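Local coordinates for polymerase nucleotidyl transferase domain-containing protein (Archaeoglobus fulgidus, PDB 1YLQ) that is a putative nucleotidyltransferase that probably transfers a nucleotide from a nucleoside triphosphate to an acceptor not yet known, at residues A[9-14]-A[54-59]; A[19-24]-A[87-92]; A[37-42]-A[68-73]. One frame throughout, in Å; residues are numbered along the deposited sequence.

Contact 1 of 3, residues A[9-14]-A[54-59]; sequences EITKKD and LEFFGK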
loop_
_atom_site.group_PDB
_atom_site.type_symbol
_atom_site.label_atom_id
_atom_site.label_comp_id
_atom_site.label_asym_id
_atom_site.label_seq_id
_atom_site.Cartn_x
_atom_site.Cartn_y
_atom_site.Cartn_z
ATOM N N GLU A 9 7.629 11.700 -7.090
ATOM C CA GLU A 9 8.616 12.229 -8.044
ATOM C C GLU A 9 8.111 12.428 -9.465
ATOM O O GLU A 9 8.291 13.506 -10.021
ATOM C CB GLU A 9 9.934 11.483 -7.979
ATOM C CG GLU A 9 10.702 11.915 -6.723
ATOM C CD GLU A 9 10.566 13.436 -6.413
ATOM O OE1 GLU A 9 11.317 14.271 -6.999
ATOM O OE2 GLU A 9 9.711 13.807 -5.574
ATOM N N ILE A 10 7.460 11.410 -10.018
ATOM C CA ILE A 10 6.781 11.488 -11.311
ATOM C C ILE A 10 5.767 12.642 -11.305
ATOM O O ILE A 10 5.676 13.403 -12.261
ATOM C CB ILE A 10 6.060 10.137 -11.622
ATOM C CG1 ILE A 10 7.112 9.045 -11.860
ATOM C CG2 ILE A 10 5.028 10.280 -12.798
ATOM C CD1 ILE A 10 6.626 7.618 -11.580
ATOM N N THR A 11 5.015 12.772 -10.218
ATOM C CA THR A 11 3.907 13.725 -10.171
ATOM C C THR A 11 4.503 15.140 -10.232
ATOM O O THR A 11 4.143 15.960 -11.102
ATOM C CB THR A 11 3.081 13.557 -8.872
ATOM O OG1 THR A 11 2.431 12.288 -8.888
ATOM C CG2 THR A 11 2.041 14.713 -8.671
ATOM N N LYS A 12 5.447 15.397 -9.340
ATOM C CA LYS A 12 5.989 16.741 -9.209
ATOM C C LYS A 12 6.846 17.174 -10.426
ATOM O O LYS A 12 7.000 18.377 -10.682
ATOM C CB LYS A 12 6.776 16.862 -7.907
ATOM C CG LYS A 12 5.934 17.016 -6.619
ATOM C CD LYS A 12 4.524 17.614 -6.847
ATOM C CE LYS A 12 4.204 18.695 -5.803
ATOM N NZ LYS A 12 5.219 18.744 -4.718
ATOM N N LYS A 13 7.358 16.192 -11.182
ATOM C CA LYS A 13 8.072 16.454 -12.439
ATOM C C LYS A 13 7.148 17.017 -13.525
ATOM O O LYS A 13 7.539 17.874 -14.330
ATOM C CB LYS A 13 8.727 15.182 -12.952
ATOM C CG LYS A 13 9.686 15.458 -14.066
ATOM C CD LYS A 13 10.307 14.220 -14.700
ATOM C CE LYS A 13 11.008 14.706 -15.985
ATOM N NZ LYS A 13 11.479 13.585 -16.844
ATOM N N ASP A 14 5.944 16.487 -13.563
ATOM C CA ASP A 14 4.922 16.893 -14.537
ATOM C C ASP A 14 4.109 18.105 -14.034
ATOM O O ASP A 14 3.999 19.162 -14.691
ATOM C CB ASP A 14 4.003 15.686 -14.826
ATOM C CG ASP A 14 3.117 15.907 -16.050
ATOM O OD1 ASP A 14 2.767 17.086 -16.369
ATOM O OD2 ASP A 14 2.782 14.898 -16.690
ATOM N N LEU A 54 -5.321 13.113 -19.172
ATOM C CA LEU A 54 -5.153 11.833 -19.901
ATOM C C LEU A 54 -3.664 11.438 -20.010
ATOM O O LEU A 54 -3.283 10.283 -19.777
ATOM C CB LEU A 54 -5.825 11.910 -21.302
ATOM C CG LEU A 54 -5.525 10.735 -22.250
ATOM C CD1 LEU A 54 -6.076 9.433 -21.683
ATOM C CD2 LEU A 54 -6.035 10.951 -23.686
ATOM N N GLU A 55 -2.851 12.405 -20.420
ATOM C CA GLU A 55 -1.388 12.314 -20.514
ATOM C C GLU A 55 -0.794 11.815 -19.180
ATOM O O GLU A 55 0.003 10.872 -19.134
ATOM C CB GLU A 55 -0.913 13.757 -20.788
ATOM C CG GLU A 55 0.556 14.053 -20.816
ATOM C CD GLU A 55 1.238 14.102 -19.453
ATOM O OE1 GLU A 55 0.953 14.978 -18.593
ATOM O OE2 GLU A 55 2.123 13.250 -19.284
ATOM N N PHE A 56 -1.182 12.478 -18.089
ATOM C CA PHE A 56 -0.598 12.179 -16.786
ATOM C C PHE A 56 -1.052 10.792 -16.321
ATOM O O PHE A 56 -0.251 9.949 -15.828
ATOM C CB PHE A 56 -0.963 13.239 -15.762
ATOM C CG PHE A 56 -0.310 12.992 -14.412
ATOM C CD1 PHE A 56 1.032 13.325 -14.203
ATOM C CD2 PHE A 56 -1.016 12.395 -13.404
ATOM C CE1 PHE A 56 1.660 13.052 -12.982
ATOM C CE2 PHE A 56 -0.427 12.116 -12.187
ATOM C CZ PHE A 56 0.921 12.473 -11.969
ATOM N N PHE A 57 -2.344 10.556 -16.464
ATOM C CA PHE A 57 -2.885 9.250 -16.089
ATOM C C PHE A 57 -2.208 8.101 -16.830
ATOM O O PHE A 57 -1.893 7.071 -16.203
ATOM C CB PHE A 57 -4.409 9.182 -16.217
ATOM C CG PHE A 57 -4.999 7.855 -15.831
ATOM C CD1 PHE A 57 -5.392 7.611 -14.491
ATOM C CD2 PHE A 57 -5.281 6.894 -16.788
ATOM C CE1 PHE A 57 -6.020 6.402 -14.131
ATOM C CE2 PHE A 57 -5.884 5.654 -16.421
ATOM C CZ PHE A 57 -6.248 5.413 -15.107
ATOM N N GLY A 58 -1.979 8.259 -18.137
ATOM C CA GLY A 58 -1.330 7.229 -18.919
ATOM C C GLY A 58 0.089 6.965 -18.409
ATOM O O GLY A 58 0.501 5.812 -18.229
ATOM N N LYS A 59 0.824 8.048 -18.174
ATOM C CA LYS A 59 2.188 7.990 -17.600
ATOM C C LYS A 59 2.234 7.238 -16.254
ATOM O O LYS A 59 3.040 6.314 -16.068
ATOM C CB LYS A 59 2.705 9.411 -17.350
ATOM C CG LYS A 59 4.119 9.651 -17.844
ATOM C CD LYS A 59 4.799 10.753 -17.058
ATOM C CE LYS A 59 4.135 12.101 -17.240
ATOM N NZ LYS A 59 4.752 12.935 -18.354
#

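Contact 2 of 3, residues A[19-24]-A[87-92]; sequences EIYLYG and RKYRRL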
loop_
_atom_site.group_PDB
_atom_site.type_symbol
_atom_site.label_atom_id
_atom_site.label_comp_id
_atom_site.label_asym_id
_atom_site.label_seq_id
_atom_site.Cartn_x
_atom_site.Cartn_y
_atom_site.Cartn_z
ATOM N N GLU A 19 -1.047 18.220 -5.409
ATOM C CA GLU A 19 -1.075 17.696 -4.067
ATOM C C GLU A 19 -1.507 16.259 -4.119
ATOM O O GLU A 19 -2.277 15.871 -5.014
ATOM C CB GLU A 19 -1.987 18.506 -3.158
ATOM C CG GLU A 19 -1.451 19.939 -2.875
ATOM C CD GLU A 19 -0.373 20.010 -1.750
ATOM O OE1 GLU A 19 0.512 19.104 -1.573
ATOM O OE2 GLU A 19 -0.396 21.031 -1.042
ATOM N N ILE A 20 -0.931 15.450 -3.230
ATOM C CA ILE A 20 -1.233 14.024 -3.260
ATOM C C ILE A 20 -1.829 13.612 -1.940
ATOM O O ILE A 20 -1.257 13.890 -0.879
ATOM C CB ILE A 20 0.043 13.156 -3.589
ATOM C CG1 ILE A 20 0.648 13.603 -4.923
ATOM C CG2 ILE A 20 -0.311 11.637 -3.534
ATOM C CD1 ILE A 20 2.160 13.297 -5.024
ATOM N N TYR A 21 -2.951 12.913 -2.033
ATOM C CA TYR A 21 -3.615 12.390 -0.856
ATOM C C TYR A 21 -3.779 10.881 -0.943
ATOM O O TYR A 21 -4.157 10.365 -2.011
ATOM C CB TYR A 21 -5.013 13.001 -0.817
ATOM C CG TYR A 21 -5.007 14.496 -0.823
ATOM C CD1 TYR A 21 -4.891 15.205 0.359
ATOM C CD2 TYR A 21 -5.120 15.210 -2.026
ATOM C CE1 TYR A 21 -4.914 16.595 0.378
ATOM C CE2 TYR A 21 -5.082 16.622 -2.033
ATOM C CZ TYR A 21 -5.020 17.292 -0.814
ATOM O OH TYR A 21 -5.001 18.673 -0.785
ATOM N N LEU A 22 -3.597 10.192 0.190
ATOM C CA LEU A 22 -3.733 8.723 0.285
ATOM C C LEU A 22 -5.008 8.344 1.040
ATOM O O LEU A 22 -5.342 8.945 2.054
ATOM C CB LEU A 22 -2.497 8.113 0.992
ATOM C CG LEU A 22 -1.122 8.309 0.308
ATOM C CD1 LEU A 22 0.022 7.500 1.081
ATOM C CD2 LEU A 22 -1.199 7.850 -1.180
ATOM N N TYR A 23 -5.763 7.387 0.519
ATOM C CA TYR A 23 -6.844 6.779 1.275
ATOM C C TYR A 23 -6.961 5.323 0.821
ATOM O O TYR A 23 -5.951 4.714 0.395
ATOM C CB TYR A 23 -8.154 7.609 1.173
ATOM C CG TYR A 23 -8.582 7.970 -0.230
ATOM C CD1 TYR A 23 -7.879 8.951 -0.929
ATOM C CD2 TYR A 23 -9.740 7.392 -0.839
ATOM C CE1 TYR A 23 -8.234 9.320 -2.205
ATOM C CE2 TYR A 23 -10.117 7.774 -2.206
ATOM C CZ TYR A 23 -9.325 8.756 -2.825
ATOM O OH TYR A 23 -9.536 9.270 -4.076
ATOM N N GLY A 24 -8.127 4.725 0.997
ATOM C CA GLY A 24 -8.313 3.288 0.709
ATOM C C GLY A 24 -8.135 2.462 1.996
ATOM O O GLY A 24 -8.027 3.027 3.077
ATOM N N ARG A 87 -13.665 8.508 4.338
ATOM C CA ARG A 87 -13.706 8.516 5.804
ATOM C C ARG A 87 -12.544 9.323 6.384
ATOM O O ARG A 87 -12.728 10.143 7.289
ATOM C CB ARG A 87 -13.696 7.078 6.370
ATOM C CG ARG A 87 -13.192 6.999 7.831
ATOM C CD ARG A 87 -13.716 5.798 8.680
ATOM N NE ARG A 87 -13.338 4.495 8.122
ATOM C CZ ARG A 87 -14.167 3.706 7.435
ATOM N NH1 ARG A 87 -15.439 4.071 7.232
ATOM N NH2 ARG A 87 -13.732 2.548 6.947
ATOM N N LYS A 88 -11.363 9.111 5.804
ATOM C CA LYS A 88 -10.105 9.577 6.332
ATOM C C LYS A 88 -9.135 9.584 5.150
ATOM O O LYS A 88 -9.083 8.626 4.377
ATOM C CB LYS A 88 -9.611 8.558 7.374
ATOM C CG LYS A 88 -8.441 8.957 8.227
ATOM C CD LYS A 88 -8.483 8.161 9.575
ATOM C CE LYS A 88 -7.107 7.919 10.203
ATOM N NZ LYS A 88 -7.239 7.277 11.597
ATOM N N TYR A 89 -8.354 10.640 5.023
ATOM C CA TYR A 89 -7.245 10.616 4.057
ATOM C C TYR A 89 -6.018 11.199 4.721
ATOM O O TYR A 89 -6.136 11.886 5.761
ATOM C CB TYR A 89 -7.581 11.427 2.779
ATOM C CG TYR A 89 -7.908 12.873 3.005
ATOM C CD1 TYR A 89 -6.911 13.840 3.058
ATOM C CD2 TYR A 89 -9.253 13.287 3.177
ATOM C CE1 TYR A 89 -7.236 15.210 3.270
ATOM C CE2 TYR A 89 -9.586 14.631 3.395
ATOM C CZ TYR A 89 -8.583 15.585 3.448
ATOM O OH TYR A 89 -8.971 16.877 3.671
ATOM N N ARG A 90 -4.859 10.992 4.090
ATOM C CA ARG A 90 -3.605 11.633 4.530
ATOM C C ARG A 90 -2.885 12.303 3.362
ATOM O O ARG A 90 -2.627 11.668 2.321
ATOM C CB ARG A 90 -2.680 10.571 5.131
ATOM C CG ARG A 90 -1.322 11.115 5.515
ATOM C CD ARG A 90 -1.265 11.773 6.901
ATOM N NE ARG A 90 -0.018 12.531 7.058
ATOM C CZ ARG A 90 0.426 13.068 8.199
ATOM N NH1 ARG A 90 -0.263 12.944 9.335
ATOM N NH2 ARG A 90 1.574 13.746 8.206
ATOM N N ARG A 91 -2.544 13.574 3.524
ATOM C CA ARG A 91 -1.715 14.274 2.539
ATOM C C ARG A 91 -0.315 13.654 2.516
ATOM O O ARG A 91 0.304 13.444 3.581
ATOM C CB ARG A 91 -1.639 15.782 2.844
ATOM C CG ARG A 91 -1.405 16.630 1.601
ATOM C CD ARG A 91 -1.603 18.106 1.876
ATOM N NE ARG A 91 -0.483 18.665 2.628
ATOM C CZ ARG A 91 -0.264 19.969 2.811
ATOM N NH1 ARG A 91 -1.092 20.874 2.282
ATOM N NH2 ARG A 91 0.787 20.372 3.525
ATOM N N LEU A 92 0.163 13.323 1.316
ATOM C CA LEU A 92 1.472 12.678 1.155
ATOM C C LEU A 92 2.604 13.691 1.129
ATOM O O LEU A 92 2.842 14.407 0.141
ATOM C CB LEU A 92 1.529 11.702 -0.041
ATOM C CG LEU A 92 2.882 11.084 -0.484
ATOM C CD1 LEU A 92 3.530 10.148 0.562
ATOM C CD2 LEU A 92 2.811 10.393 -1.853
#

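Contact 3 of 3, residues A[37-42]-A[68-73]; sequences DIDVAI and PFEFHI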
loop_
_atom_site.group_PDB
_atom_site.type_symbol
_atom_site.label_atom_id
_atom_site.label_comp_id
_atom_site.label_asym_id
_atom_site.label_seq_id
_atom_site.Cartn_x
_atom_site.Cartn_y
_atom_site.Cartn_z
ATOM N N ASP A 37 -6.689 -1.028 -1.956
ATOM C CA ASP A 37 -5.630 -1.088 -0.916
ATOM C C ASP A 37 -5.084 0.306 -0.573
ATOM O O ASP A 37 -5.047 0.697 0.597
ATOM C CB ASP A 37 -4.468 -1.990 -1.331
ATOM C CG ASP A 37 -4.881 -3.493 -1.503
ATOM O OD1 ASP A 37 -5.896 -3.936 -0.958
ATOM O OD2 ASP A 37 -4.172 -4.223 -2.214
ATOM N N ILE A 38 -4.624 1.030 -1.598
ATOM C CA ILE A 38 -4.222 2.420 -1.453
ATOM C C ILE A 38 -4.896 3.164 -2.628
ATOM O O ILE A 38 -4.674 2.840 -3.818
ATOM C CB ILE A 38 -2.684 2.611 -1.455
ATOM C CG1 ILE A 38 -2.025 1.791 -0.331
ATOM C CG2 ILE A 38 -2.305 4.131 -1.343
ATOM C CD1 ILE A 38 -0.464 1.725 -0.464
ATOM N N ASP A 39 -5.784 4.088 -2.296
ATOM C CA ASP A 39 -6.214 5.107 -3.295
ATOM C C ASP A 39 -5.246 6.285 -3.230
ATOM O O ASP A 39 -4.781 6.666 -2.146
ATOM C CB ASP A 39 -7.617 5.575 -3.018
ATOM C CG ASP A 39 -8.628 4.483 -3.233
ATOM O OD1 ASP A 39 -8.849 4.119 -4.416
ATOM O OD2 ASP A 39 -9.128 3.929 -2.213
ATOM N N VAL A 40 -4.908 6.814 -4.394
ATOM C CA VAL A 40 -3.991 7.960 -4.516
ATOM C C VAL A 40 -4.700 9.036 -5.315
ATOM O O VAL A 40 -4.923 8.888 -6.516
ATOM C CB VAL A 40 -2.724 7.588 -5.264
ATOM C CG1 VAL A 40 -1.694 8.746 -5.180
ATOM C CG2 VAL A 40 -2.070 6.331 -4.680
ATOM N N ALA A 41 -5.061 10.124 -4.663
ATOM C CA ALA A 41 -5.671 11.247 -5.402
ATOM C C ALA A 41 -4.551 12.257 -5.690
ATOM O O ALA A 41 -3.820 12.659 -4.783
ATOM C CB ALA A 41 -6.783 11.847 -4.610
ATOM N N ILE A 42 -4.375 12.597 -6.963
ATOM C CA ILE A 42 -3.395 13.577 -7.376
ATOM C C ILE A 42 -4.170 14.774 -7.928
ATOM O O ILE A 42 -4.892 14.655 -8.910
ATOM C CB ILE A 42 -2.427 12.964 -8.399
ATOM C CG1 ILE A 42 -1.826 11.664 -7.800
ATOM C CG2 ILE A 42 -1.306 14.063 -8.849
ATOM C CD1 ILE A 42 -0.969 10.893 -8.718
ATOM N N PRO A 68 -1.040 -2.238 -6.226
ATOM C CA PRO A 68 -2.109 -1.983 -5.241
ATOM C C PRO A 68 -2.674 -0.560 -5.254
ATOM O O PRO A 68 -3.694 -0.342 -4.605
ATOM C CB PRO A 68 -1.425 -2.261 -3.889
ATOM C CG PRO A 68 -0.018 -1.950 -4.131
ATOM C CD PRO A 68 0.270 -2.371 -5.559
ATOM N N PHE A 69 -2.028 0.370 -5.979
ATOM C CA PHE A 69 -2.499 1.783 -6.139
ATOM C C PHE A 69 -3.676 1.977 -7.098
ATOM O O PHE A 69 -3.700 1.418 -8.188
ATOM C CB PHE A 69 -1.339 2.720 -6.565
ATOM C CG PHE A 69 -0.119 2.642 -5.656
ATOM C CD1 PHE A 69 -0.164 3.110 -4.370
ATOM C CD2 PHE A 69 1.059 2.071 -6.107
ATOM C CE1 PHE A 69 0.989 3.009 -3.531
ATOM C CE2 PHE A 69 2.194 1.955 -5.281
ATOM C CZ PHE A 69 2.162 2.438 -4.012
ATOM N N GLU A 70 -4.663 2.751 -6.695
ATOM C CA GLU A 70 -5.742 3.157 -7.599
ATOM C C GLU A 70 -5.574 4.658 -7.678
ATOM O O GLU A 70 -5.626 5.307 -6.663
ATOM C CB GLU A 70 -7.139 2.729 -7.056
ATOM C CG GLU A 70 -8.344 3.207 -7.931
ATOM C CD GLU A 70 -9.721 2.660 -7.481
ATOM O OE1 GLU A 70 -9.908 1.422 -7.429
ATOM O OE2 GLU A 70 -10.661 3.482 -7.259
ATOM N N PHE A 71 -5.316 5.206 -8.875
ATOM C CA PHE A 71 -4.990 6.623 -9.030
ATOM C C PHE A 71 -6.271 7.367 -9.419
ATOM O O PHE A 71 -7.045 6.817 -10.192
ATOM C CB PHE A 71 -3.925 6.788 -10.156
ATOM C CG PHE A 71 -2.576 6.233 -9.775
ATOM C CD1 PHE A 71 -1.720 6.961 -8.938
ATOM C CD2 PHE A 71 -2.184 4.967 -10.225
ATOM C CE1 PHE A 71 -0.439 6.433 -8.538
ATOM C CE2 PHE A 71 -0.915 4.414 -9.830
ATOM C CZ PHE A 71 -0.059 5.167 -9.007
ATOM N N HIS A 72 -6.458 8.586 -8.907
ATOM C CA HIS A 72 -7.593 9.443 -9.213
ATOM C C HIS A 72 -6.951 10.783 -9.506
ATOM O O HIS A 72 -6.283 11.355 -8.646
ATOM C CB HIS A 72 -8.556 9.527 -8.012
ATOM C CG HIS A 72 -9.092 8.177 -7.623
ATOM N ND1 HIS A 72 -8.542 7.405 -6.622
ATOM C CD2 HIS A 72 -10.090 7.445 -8.153
ATOM C CE1 HIS A 72 -9.222 6.282 -6.510
ATOM N NE2 HIS A 72 -10.139 6.265 -7.458
ATOM N N ILE A 73 -7.092 11.229 -10.740
ATOM C CA ILE A 73 -6.412 12.438 -11.231
ATOM C C ILE A 73 -7.494 13.459 -11.242
ATOM O O ILE A 73 -8.462 13.343 -12.011
ATOM C CB ILE A 73 -5.868 12.169 -12.662
ATOM C CG1 ILE A 73 -5.002 10.850 -12.677
ATOM C CG2 ILE A 73 -5.118 13.420 -13.218
ATOM C CD1 ILE A 73 -3.886 10.796 -11.439
#

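Contact 1 of 3, residues A[9-14]-A[54-59]
The carboxylates of D14 and E55 meet with D14 OD2 only 2.6 Å from E55 OE1, an unusual closeness for two acidic groups. They face each other across a near-antiparallel helix pair in the nucleotidyltransferase fold: 54-59 lies on the crossover helix of a beta-alpha-beta unit, and its axis runs at 155° to that of 9-14, 11.2 Å away. The acids come from opposite directions, their planes 34° apart. K59 completes a salt-bridge network with them and probably eases their repulsion. Its amine forms a salt bridge to D14, NZ to OD2 at 3.2 Å, and a shorter one to E55 in its own helix, NZ to OE2 at 2.8 Å, met on the syn side and somewhat out of the carboxylate plane. Lysine suits this place because its chain, bent near the end, reaches both acids. D14 OD1 is held by R52, so positive groups flank the acids. An alanine in place of E55 would remove the carboxylate that holds K59 NZ within its helix and would probably leave the amine freer to turn away from D14. Beside this network F56 brings a ring whose edge meets oxygens as well as I10. F56 sets its CG anti to the backbone N (chi1 -177°), which carries the ring across to helix 9-14, where I10 CG2 lies 4.4 Å from F56 CE1. T11, whose hydroxyl hydrogen-bonds the carbonyl of I7, and D14 both approach the rim in plane: T11 OG1 lies 3.4 Å from F56 CZ, and D14 OD2 the same distance from F56 CD1.

Contact 2 of 3, residues A[19-24]-A[87-92]
Y21 and Y89 lie side by side and point the same way, yet their rings are turned at 90° to each other, with centroids 5.5 Å apart. The approach is oblique, Y21 CD1 coming to 3.6 Å from Y89 CD1. Y89 reaches this place with CG between its own backbone N and carbonyl carbon (chi1 59°). W79 completes the aromatic group, stacked on Y21 and edge-to-face with Y89; flat, broad tyrosines suit a sheet face that must pack against such a ring. On the same face R91 crosses Y21 obliquely and lays its aliphatic part against the ring, CG 3.7 Å from Y21 CE1. Its guanidinium then passes E19: E19 OE1 lies over one face of it, and E19 OE2 is 3.4 Å from R91 NH1, well out of the guanidinium plane, a charge pairing in which no N-H points at the oxygen. The face of I20 and L22 is largely apolar where L92 joins it, although R90 also lies on it, its end leading away. I20 and L92 run alongside each other, CG2 of I20 3.8 Å from CD2 of L92, and Y31 of the second subunit packs on L22, R90 and L92. The backbones form a short antiparallel ladder, with 90-91 the outermost strand within this chain; Y21 and R91 are a non-hydrogen-bonded pair, L22 and R90 a hydrogen-bonded one. L22 N binds R90 O at 2.8 Å and R90 N binds L22 O at 2.9 Å, while L92 N meets I20 O at 2.7 Å, almost straight at 178°. The chemistry implies a division of labour: backbone bonds set the register, ring and aliphatic packing probably fix the side chains, and the E19-R91 attraction, lacking an aimed N-H, probably gives little directional hold.

Contact 3 of 3, residues A[37-42]-A[68-73]
D39 turns its OD1 to the edge of the H72 ring, in the ring plane and 3.0 Å from CE1 of H72, where the ring C-H is probably polarised toward the oxygen. The two residues stand on neighbouring parallel strands, 38-43 and 69-74, the paired strands of a beta-alpha-beta unit. H72 in turn grips E70 two residues earlier in its strand: NE2 donates to the anti lone pair of E70 OE2 at 2.8 Å, a His-carboxylate bond bent to 132°. A bound sulfate lies beside D39 and E70. D37 and D39, following G24 and S25, match the Gly-Ser and Asp-x-Asp signature of the superfamily, consistent with a metal and nucleotide site here; in this structure D37 OD2 accepts a hydrogen bond from the backbone N of M4 of the second subunit. These side chains are positioned by the ladder beneath them. V40 uses both its N and its O to bond strand 69-74, N to E70 O at 2.8 Å and O to H72 N at 2.9 Å; this register and the alternation of the strands place D39, E70 and H72 together on one face. The other face is branched aliphatic and aromatic, well suited to a buried core beneath helices 3-14 and 50-63. V40 CG2 lies 3.8 Å from F69 CD1, and the CD1 methyl of I42 sits 4.0 Å from both F71 CD1 and I73 CD1.

Overall arrangement
Contact 3 is the buried centre, contacts 1 and 2 only partly buried. Contacts 2 and 3 belong to one sheet, joined where strand 19-23 bonds to strand 38-43 (Y21 O to A41 N, 2.8 Å); 2 is antiparallel at an edge, 3 parallel. Contact 1 lies in a helical layer on one face of that sheet: its T11 and F56 pack on I42, and F56 also on I73, so its apolar side is continuous with the core of contact 3. The chemistry follows place: ion pairs at the partly exposed margins of contacts 1 and 2, apolar packing inward, and in 3 a cluster of acids and histidine beside a sulfate. Contacts 2 and 3 also meet the second subunit.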